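Local atomic coordinates of phospholipase C-beta (PLC-beta) (Sepia officinalis, PDB entry 3QR0), a protein that belongs to the phospholipase C-beta family, multidomain proteins that join a PH domain, EF-hand-like repeats, a TIM-barrel X/Y core and a C2 domain, here modelled with a calcium ion. Residues A[22-28]-A[40-45]; A[48-52]-A[64-68]. All coordinates share one frame; numbering follows the deposited sequence.

Contact 1. Residues A[22-28]-A[40-45]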
ATOM      1  N   LEU A  22       3.227 -14.916  23.976  1.00 29.74           N
ATOM      2  CA  LEU A  22       3.546 -13.524  23.639  1.00 29.21           C
ATOM      3  C   LEU A  22       2.734 -12.528  24.462  1.00 29.07           C
ATOM      4  O   LEU A  22       3.191 -11.409  24.702  1.00 28.72           O
ATOM      5  CB  LEU A  22       3.341 -13.231  22.145  1.00 28.64           C
ATOM      6  CG  LEU A  22       4.052 -14.094  21.090  1.00 29.50           C
ATOM      7  CD1 LEU A  22       4.522 -13.221  19.935  1.00 28.52           C
ATOM      8  CD2 LEU A  22       5.214 -14.906  21.660  1.00 30.48           C
ATOM      9  N   ILE A  23       1.536 -12.933  24.877  1.00 29.10           N
ATOM     10  CA  ILE A  23       0.687 -12.113  25.744  1.00 29.20           C
ATOM     11  C   ILE A  23       1.302 -11.990  27.139  1.00 29.82           C
ATOM     12  O   ILE A  23       1.352 -10.899  27.712  1.00 29.69           O
ATOM     13  CB  ILE A  23      -0.745 -12.701  25.835  1.00 29.66           C
ATOM     14  CG1 ILE A  23      -1.454 -12.553  24.486  1.00 28.80           C
ATOM     15  CG2 ILE A  23      -1.559 -12.011  26.930  1.00 30.07           C
ATOM     16  CD1 ILE A  23      -2.827 -13.177  24.443  1.00 30.24           C
ATOM     17  N   LYS A  24       1.764 -13.118  27.675  1.00 30.18           N
ATOM     18  CA  LYS A  24       2.513 -13.143  28.925  1.00 31.05           C
ATOM     19  C   LYS A  24       3.847 -12.411  28.748  1.00 30.55           C
ATOM     20  O   LYS A  24       4.218 -11.568  29.562  1.00 30.63           O
ATOM     21  CB  LYS A  24       2.761 -14.592  29.355  1.00 31.86           C
ATOM     22  CG  LYS A  24       3.809 -14.768  30.438  1.00 34.06           C
ATOM     23  CD  LYS A  24       4.050 -16.239  30.739  1.00 36.12           C
ATOM     24  CE  LYS A  24       4.990 -16.898  29.738  1.00 36.69           C
ATOM     25  NZ  LYS A  24       6.383 -16.404  29.855  1.00 38.20           N
ATOM     26  N   GLY A  25       4.563 -12.760  27.684  1.00 29.82           N
ATOM     27  CA  GLY A  25       5.786 -12.065  27.314  1.00 29.32           C
ATOM     28  C   GLY A  25       7.025 -12.892  27.548  1.00 29.69           C
ATOM     29  O   GLY A  25       6.996 -13.883  28.275  1.00 30.40           O
ATOM     30  N   ASP A  26       8.116 -12.472  26.921  1.00 29.05           N
ATOM     31  CA  ASP A  26       9.403 -13.129  27.072  1.00 29.56           C
ATOM     32  C   ASP A  26      10.469 -12.100  27.458  1.00 29.42           C
ATOM     33  O   ASP A  26      10.318 -10.898  27.211  1.00 28.23           O
ATOM     34  CB  ASP A  26       9.787 -13.861  25.778  1.00 29.26           C
ATOM     35  CG  ASP A  26       9.194 -15.266  25.695  1.00 30.31           C
ATOM     36  OD1 ASP A  26       9.330 -16.039  26.669  1.00 32.13           O
ATOM     37  OD2 ASP A  26       8.607 -15.605  24.648  1.00 31.36           O
ATOM     38  N   LYS A  27      11.530 -12.590  28.084  1.00 29.92           N
ATOM     39  CA  LYS A  27      12.632 -11.750  28.528  1.00 30.34           C
ATOM     40  C   LYS A  27      13.610 -11.553  27.377  1.00 29.47           C
ATOM     41  O   LYS A  27      13.943 -12.501  26.666  1.00 29.24           O
ATOM     42  CB  LYS A  27      13.329 -12.386  29.735  1.00 31.68           C
ATOM     43  CG  LYS A  27      12.389 -12.621  30.919  1.00 33.56           C
ATOM     44  CD  LYS A  27      12.887 -13.701  31.886  1.00 36.72           C
ATOM     45  CE  LYS A  27      13.646 -13.128  33.069  1.00 38.32           C
ATOM     46  NZ  LYS A  27      13.663 -14.069  34.227  1.00 40.70           N
ATOM     47  N   PHE A  28      14.034 -10.308  27.177  1.00 28.92           N
ATOM     48  CA  PHE A  28      15.035  -9.971  26.164  1.00 28.34           C
ATOM     49  C   PHE A  28      16.019  -8.975  26.741  1.00 28.69           C
ATOM     50  O   PHE A  28      15.667  -8.199  27.625  1.00 28.47           O
ATOM     51  CB  PHE A  28      14.392  -9.305  24.947  1.00 27.30           C
ATOM     52  CG  PHE A  28      13.506 -10.206  24.132  1.00 26.24           C
ATOM     53  CD1 PHE A  28      13.993 -10.829  22.989  1.00 26.06           C
ATOM     54  CD2 PHE A  28      12.173 -10.387  24.476  1.00 26.60           C
ATOM     55  CE1 PHE A  28      13.174 -11.642  22.214  1.00 25.61           C
ATOM     56  CE2 PHE A  28      11.343 -11.200  23.709  1.00 26.11           C
ATOM     57  CZ  PHE A  28      11.848 -11.831  22.575  1.00 25.98           C
ATOM     58  N   GLU A  40      17.562  -5.539  30.520  1.00 33.53           N
ATOM     59  CA  GLU A  40      16.660  -6.669  30.366  1.00 33.04           C
ATOM     60  C   GLU A  40      15.228  -6.169  30.450  1.00 31.82           C
ATOM     61  O   GLU A  40      14.871  -5.435  31.378  1.00 31.86           O
ATOM     62  CB  GLU A  40      16.910  -7.720  31.440  1.00 34.29           C
ATOM     63  CG  GLU A  40      16.163  -9.027  31.187  1.00 35.81           C
ATOM     64  CD  GLU A  40      16.149  -9.925  32.397  1.00 38.26           C
ATOM     65  OE1 GLU A  40      17.226 -10.155  32.976  1.00 40.39           O
ATOM     66  OE2 GLU A  40      15.056 -10.400  32.765  1.00 40.54           O
ATOM     67  N   ILE A  41      14.414  -6.571  29.478  1.00 30.09           N
ATOM     68  CA  ILE A  41      13.013  -6.181  29.436  1.00 29.29           C
ATOM     69  C   ILE A  41      12.104  -7.405  29.326  1.00 29.04           C
ATOM     70  O   ILE A  41      12.534  -8.470  28.871  1.00 28.74           O
ATOM     71  CB  ILE A  41      12.723  -5.227  28.255  1.00 28.17           C
ATOM     72  CG1 ILE A  41      12.954  -5.921  26.906  1.00 27.48           C
ATOM     73  CG2 ILE A  41      13.589  -3.980  28.363  1.00 27.90           C
ATOM     74  CD1 ILE A  41      12.297  -5.221  25.731  1.00 26.21           C
ATOM     75  N   LEU A  42      10.857  -7.242  29.762  1.00 28.66           N
ATOM     76  CA  LEU A  42       9.801  -8.203  29.470  1.00 28.38           C
ATOM     77  C   LEU A  42       8.989  -7.626  28.316  1.00 27.45           C
ATOM     78  O   LEU A  42       8.234  -6.673  28.505  1.00 27.21           O
ATOM     79  CB  LEU A  42       8.908  -8.431  30.688  1.00 29.18           C
ATOM     80  CG  LEU A  42       7.723  -9.385  30.483  1.00 29.23           C
ATOM     81  CD1 LEU A  42       8.224 -10.800  30.186  1.00 29.37           C
ATOM     82  CD2 LEU A  42       6.799  -9.368  31.706  1.00 30.14           C
ATOM     83  N   LEU A  43       9.177  -8.187  27.124  1.00 26.53           N
ATOM     84  CA  LEU A  43       8.477  -7.732  25.927  1.00 25.93           C
ATOM     85  C   LEU A  43       7.144  -8.465  25.835  1.00 25.91           C
ATOM     86  O   LEU A  43       7.083  -9.670  26.059  1.00 26.17           O
ATOM     87  CB  LEU A  43       9.326  -8.008  24.679  1.00 25.41           C
ATOM     88  CG  LEU A  43       8.849  -7.419  23.347  1.00 25.02           C
ATOM     89  CD1 LEU A  43       8.795  -5.892  23.420  1.00 24.81           C
ATOM     90  CD2 LEU A  43       9.760  -7.874  22.209  1.00 23.62           C
ATOM     91  N   ARG A  44       6.076  -7.737  25.530  1.00 25.88           N
ATOM     92  CA  ARG A  44       4.744  -8.331  25.439  1.00 26.21           C
ATOM     93  C   ARG A  44       3.992  -7.818  24.218  1.00 25.70           C
ATOM     94  O   ARG A  44       4.300  -6.745  23.693  1.00 24.84           O
ATOM     95  CB  ARG A  44       3.939  -8.031  26.706  1.00 26.80           C
ATOM     96  CG  ARG A  44       4.636  -8.430  28.003  1.00 29.12           C
ATOM     97  CD  ARG A  44       3.818  -8.029  29.209  1.00 30.56           C
ATOM     98  NE  ARG A  44       2.611  -8.841  29.331  1.00 31.60           N
ATOM     99  CZ  ARG A  44       1.629  -8.609  30.196  1.00 33.42           C
ATOM    100  NH1 ARG A  44       1.698  -7.574  31.028  1.00 34.31           N
ATOM    101  NH2 ARG A  44       0.574  -9.418  30.233  1.00 33.86           N
ATOM    102  N   VAL A  45       3.021  -8.612  23.766  1.00 25.90           N
ATOM    103  CA  VAL A  45       2.085  -8.219  22.711  1.00 26.04           C
ATOM    104  C   VAL A  45       0.696  -8.136  23.333  1.00 26.68           C
ATOM    105  O   VAL A  45       0.323  -8.981  24.155  1.00 27.10           O
ATOM    106  CB  VAL A  45       2.062  -9.257  21.562  1.00 25.86           C
ATOM    107  CG1 VAL A  45       1.169  -8.781  20.412  1.00 25.08           C
ATOM    108  CG2 VAL A  45       3.486  -9.541  21.065  1.00 26.24           C
TER
HETATM  109  O   HOH W   1      -0.096  -8.661  26.762  1.00 31.26           O
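Leu22, near the end of helix 20-24, opens the contact with Val45: its carbonyl O accepts the N-H of Val45 at 3.0 Å, the donor standing above the carbonyl plane, while Leu22 CB and Val45 CG2 meet side by side at 3.8 Å. The next carbonyl, Ile23 O, is gripped side-on by Arg44, whose NE and NH2 both donate to it, NE at 2.9 Å, with the oxygen close to the guanidinium plane. A bend at chi3 (70°) turns the arginine's end back toward the helix, and a water bridges Ile23 O to Val45 O. Gly25, the first residue to leave the helical conformation, has positive phi (109°) and passes its CA 3.0 Å from Leu43 O, which suits a residue without a side chain. From Asp26 the chain pairs antiparallel with 40-45, the first strands of the PH domain sheet. Asp26 and Leu43 exchange two backbone hydrogen bonds, while the Asp26 carboxylate turns to Trp133 and Gln21. Lys27 lies on the other face, and its CE comes 3.1 Å from Glu40 OE2, although NZ stays 4.2 Å away, beyond a salt bridge. Phe28 pairs with Ile41 through two nearly straight bonds. Ring atoms CD2 and CE2 lie obliquely over Leu43 CB, 3.7 Å from CD2, and the ring meets Trp133 of helix 127-141 edge-to-face. Phe28, Ile41 and Leu43 thus form the apolar side, bordered by Asp26, and Lys27 and Leu42 the more exposed one, while Arg44 supplies N-H groups to a carbonyl at the helix end.

Contact 2. Residues A[48-52]-A[64-68]; sequences KGYFL and LLDLA
Leu52 and Leu65 form the hydrogen-bonded pair of an antiparallel beta hairpin, strands 51-54 and 63-66, at one end of the PH domain sheet. Backbone bonds run both ways between them: Leu65 N reaches Leu52 O at 2.8 Å, and Leu52 N donates to Leu65 O in its carbonyl plane. Beyond the neighbouring non-hydrogen-bonded pair, Phe51 with Asp66, a third bond joins Leu67 N to Tyr50 O at 3.0 Å.

The apolar contacts divide between the two faces. On one, Phe51 and Leu64 lie alongside each other, ring CD1 against Leu64 CD1 at 3.7 Å. On the other, Leu52 and Leu67 meet at about a right angle, Leu52 CG against Leu67 CD2 at 3.8 Å. Branched leucines suit this side, where both also pack on Val137 of helix 127-141. Gly49, with positive phi (67°), lets the chain turn before the strand, and its carbonyl O abuts Leu67 CD1.

Polar groups gather where the second strand turns away. The Asp66 carboxylate crosses the Phe51 ring obliquely, CG near CE1 and the two planes 53° apart, and makes a salt bridge to Lys157 of helix 151-165. A short acid suits the bend, since Asp66 OD1 also closes an Asx turn by accepting Ala68 N at 2.9 Å, from the anti side and 32° out of the carboxylate plane.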
ATOM      1  N   LYS A  48      -4.712  -8.459  20.870  1.00 27.43           N
ATOM      2  CA  LYS A  48      -5.183  -8.260  19.488  1.00 27.19           C
ATOM      3  C   LYS A  48      -4.061  -8.116  18.461  1.00 26.51           C
ATOM      4  O   LYS A  48      -4.341  -7.933  17.280  1.00 26.19           O
ATOM      5  CB  LYS A  48      -6.096  -7.028  19.407  1.00 27.19           C
ATOM      6  CG  LYS A  48      -7.353  -7.128  20.265  1.00 28.83           C
ATOM      7  CD  LYS A  48      -8.244  -8.273  19.822  1.00 29.35           C
ATOM      8  CE  LYS A  48      -9.676  -8.096  20.312  1.00 30.94           C
ATOM      9  NZ  LYS A  48     -10.599  -9.082  19.690  1.00 30.54           N
ATOM     10  N   GLY A  49      -2.805  -8.192  18.900  1.00 26.29           N
ATOM     11  CA  GLY A  49      -1.661  -8.068  17.998  1.00 25.79           C
ATOM     12  C   GLY A  49      -1.490  -6.682  17.384  1.00 25.35           C
ATOM     13  O   GLY A  49      -1.188  -6.561  16.197  1.00 24.99           O
ATOM     14  N   TYR A  50      -1.675  -5.638  18.191  1.00 25.13           N
ATOM     15  CA  TYR A  50      -1.547  -4.253  17.715  1.00 24.39           C
ATOM     16  C   TYR A  50      -0.292  -3.539  18.195  1.00 24.19           C
ATOM     17  O   TYR A  50       0.183  -2.619  17.524  1.00 23.59           O
ATOM     18  CB  TYR A  50      -2.760  -3.422  18.135  1.00 24.83           C
ATOM     19  CG  TYR A  50      -4.067  -3.868  17.521  1.00 25.74           C
ATOM     20  CD1 TYR A  50      -4.125  -4.325  16.200  1.00 27.42           C
ATOM     21  CD2 TYR A  50      -5.249  -3.809  18.244  1.00 26.78           C
ATOM     22  CE1 TYR A  50      -5.319  -4.724  15.631  1.00 27.98           C
ATOM     23  CE2 TYR A  50      -6.457  -4.203  17.673  1.00 28.34           C
ATOM     24  CZ  TYR A  50      -6.479  -4.658  16.366  1.00 28.39           C
ATOM     25  OH  TYR A  50      -7.658  -5.056  15.779  1.00 30.74           O
ATOM     26  N   PHE A  51       0.223  -3.943  19.356  1.00 23.99           N
ATOM     27  CA  PHE A  51       1.369  -3.287  19.978  1.00 24.13           C
ATOM     28  C   PHE A  51       2.360  -4.290  20.527  1.00 24.22           C
ATOM     29  O   PHE A  51       1.964  -5.334  21.046  1.00 24.12           O
ATOM     30  CB  PHE A  51       0.913  -2.417  21.156  1.00 24.86           C
ATOM     31  CG  PHE A  51      -0.043  -1.327  20.780  1.00 24.97           C
ATOM     32  CD1 PHE A  51       0.418  -0.149  20.217  1.00 25.76           C
ATOM     33  CD2 PHE A  51      -1.405  -1.469  21.014  1.00 26.27           C
ATOM     34  CE1 PHE A  51      -0.468   0.871  19.867  1.00 26.23           C
ATOM     35  CE2 PHE A  51      -2.299  -0.458  20.666  1.00 26.78           C
ATOM     36  CZ  PHE A  51      -1.829   0.713  20.097  1.00 26.85           C
ATOM     37  N   LEU A  52       3.643  -3.966  20.392  1.00 23.96           N
ATOM     38  CA  LEU A  52       4.685  -4.510  21.249  1.00 24.44           C
ATOM     39  C   LEU A  52       4.866  -3.502  22.371  1.00 24.70           C
ATOM     40  O   LEU A  52       4.890  -2.298  22.114  1.00 24.25           O
ATOM     41  CB  LEU A  52       6.010  -4.635  20.498  1.00 24.61           C
ATOM     42  CG  LEU A  52       6.120  -5.710  19.422  1.00 25.58           C
ATOM     43  CD1 LEU A  52       7.458  -5.593  18.705  1.00 25.52           C
ATOM     44  CD2 LEU A  52       5.972  -7.066  20.056  1.00 26.99           C
ATOM     45  N   LEU A  64       6.509   1.432  23.838  1.00 27.48           N
ATOM     46  CA  LEU A  64       5.767   0.620  22.882  1.00 27.40           C
ATOM     47  C   LEU A  64       6.210   0.836  21.447  1.00 26.83           C
ATOM     48  O   LEU A  64       6.860   1.833  21.123  1.00 26.69           O
ATOM     49  CB  LEU A  64       4.254   0.869  23.004  1.00 27.42           C
ATOM     50  CG  LEU A  64       3.687   2.196  22.482  1.00 28.04           C
ATOM     51  CD1 LEU A  64       2.171   2.148  22.475  1.00 29.04           C
ATOM     52  CD2 LEU A  64       4.175   3.371  23.312  1.00 29.22           C
ATOM     53  N   LEU A  65       5.863  -0.137  20.611  1.00 26.24           N
ATOM     54  CA  LEU A  65       5.927  -0.013  19.166  1.00 25.88           C
ATOM     55  C   LEU A  65       4.547  -0.334  18.598  1.00 25.27           C
ATOM     56  O   LEU A  65       3.990  -1.408  18.858  1.00 25.12           O
ATOM     57  CB  LEU A  65       6.961  -0.966  18.574  1.00 25.91           C
ATOM     58  CG  LEU A  65       8.437  -0.629  18.787  1.00 27.13           C
ATOM     59  CD1 LEU A  65       9.306  -1.728  18.181  1.00 27.36           C
ATOM     60  CD2 LEU A  65       8.796   0.736  18.196  1.00 26.73           C
ATOM     61  N   ASP A  66       3.995   0.613  17.850  1.00 24.77           N
ATOM     62  CA  ASP A  66       2.734   0.424  17.146  1.00 24.47           C
ATOM     63  C   ASP A  66       3.044  -0.425  15.922  1.00 24.07           C
ATOM     64  O   ASP A  66       3.772   0.012  15.027  1.00 23.14           O
ATOM     65  CB  ASP A  66       2.166   1.789  16.740  1.00 24.77           C
ATOM     66  CG  ASP A  66       0.775   1.707  16.131  1.00 24.84           C
ATOM     67  OD1 ASP A  66       0.419   0.671  15.545  1.00 23.98           O
ATOM     68  OD2 ASP A  66       0.035   2.711  16.227  1.00 26.93           O
ATOM     69  N   LEU A  67       2.490  -1.637  15.887  1.00 23.74           N
ATOM     70  CA  LEU A  67       2.798  -2.585  14.818  1.00 23.76           C
ATOM     71  C   LEU A  67       2.316  -2.110  13.439  1.00 23.36           C
ATOM     72  O   LEU A  67       2.741  -2.653  12.418  1.00 23.26           O
ATOM     73  CB  LEU A  67       2.226  -3.967  15.136  1.00 24.04           C
ATOM     74  CG  LEU A  67       2.834  -4.680  16.346  1.00 25.03           C
ATOM     75  CD1 LEU A  67       2.245  -6.069  16.493  1.00 26.04           C
ATOM     76  CD2 LEU A  67       4.356  -4.759  16.245  1.00 25.91           C
ATOM     77  N   ALA A  68       1.461  -1.087  13.419  1.00 23.13           N
ATOM     78  CA  ALA A  68       1.056  -0.425  12.177  1.00 22.91           C
ATOM     79  C   ALA A  68       2.244   0.143  11.386  1.00 22.49           C
ATOM     80  O   ALA A  68       2.144   0.317  10.177  1.00 22.41           O
ATOM     81  CB  ALA A  68       0.053   0.681  12.469  1.00 22.87           C
TER
HETATM   82  O   HOH W   2      -1.066  -2.181  14.979  1.00 32.15           O

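Contact 1 closes before contact 2 opens along the chain, so the two are successive hairpins of one antiparallel sheet in the PH domain, with strand order 63-66, 51-54, 39-45, 26-31 across this part. Their centres lie about 13 Å apart. The inner strands 39-45 and 51-54 are neighbours, and the hairpins meet there: Val45 CG2 packs on Leu52 CD2 at 3.7 Å, and Leu43 CD1 reaches Leu52 CB. Trp133 touches Leu22, Leu43 and Val45 of contact 1 and Leu52 of contact 2, so that helix 127-141 packs on side chains of both hairpins. Phe51 and Asp66 of contact 2 also reach helix 151-165, so this end of the sheet packs against a helix that runs into the EF-hand-like region.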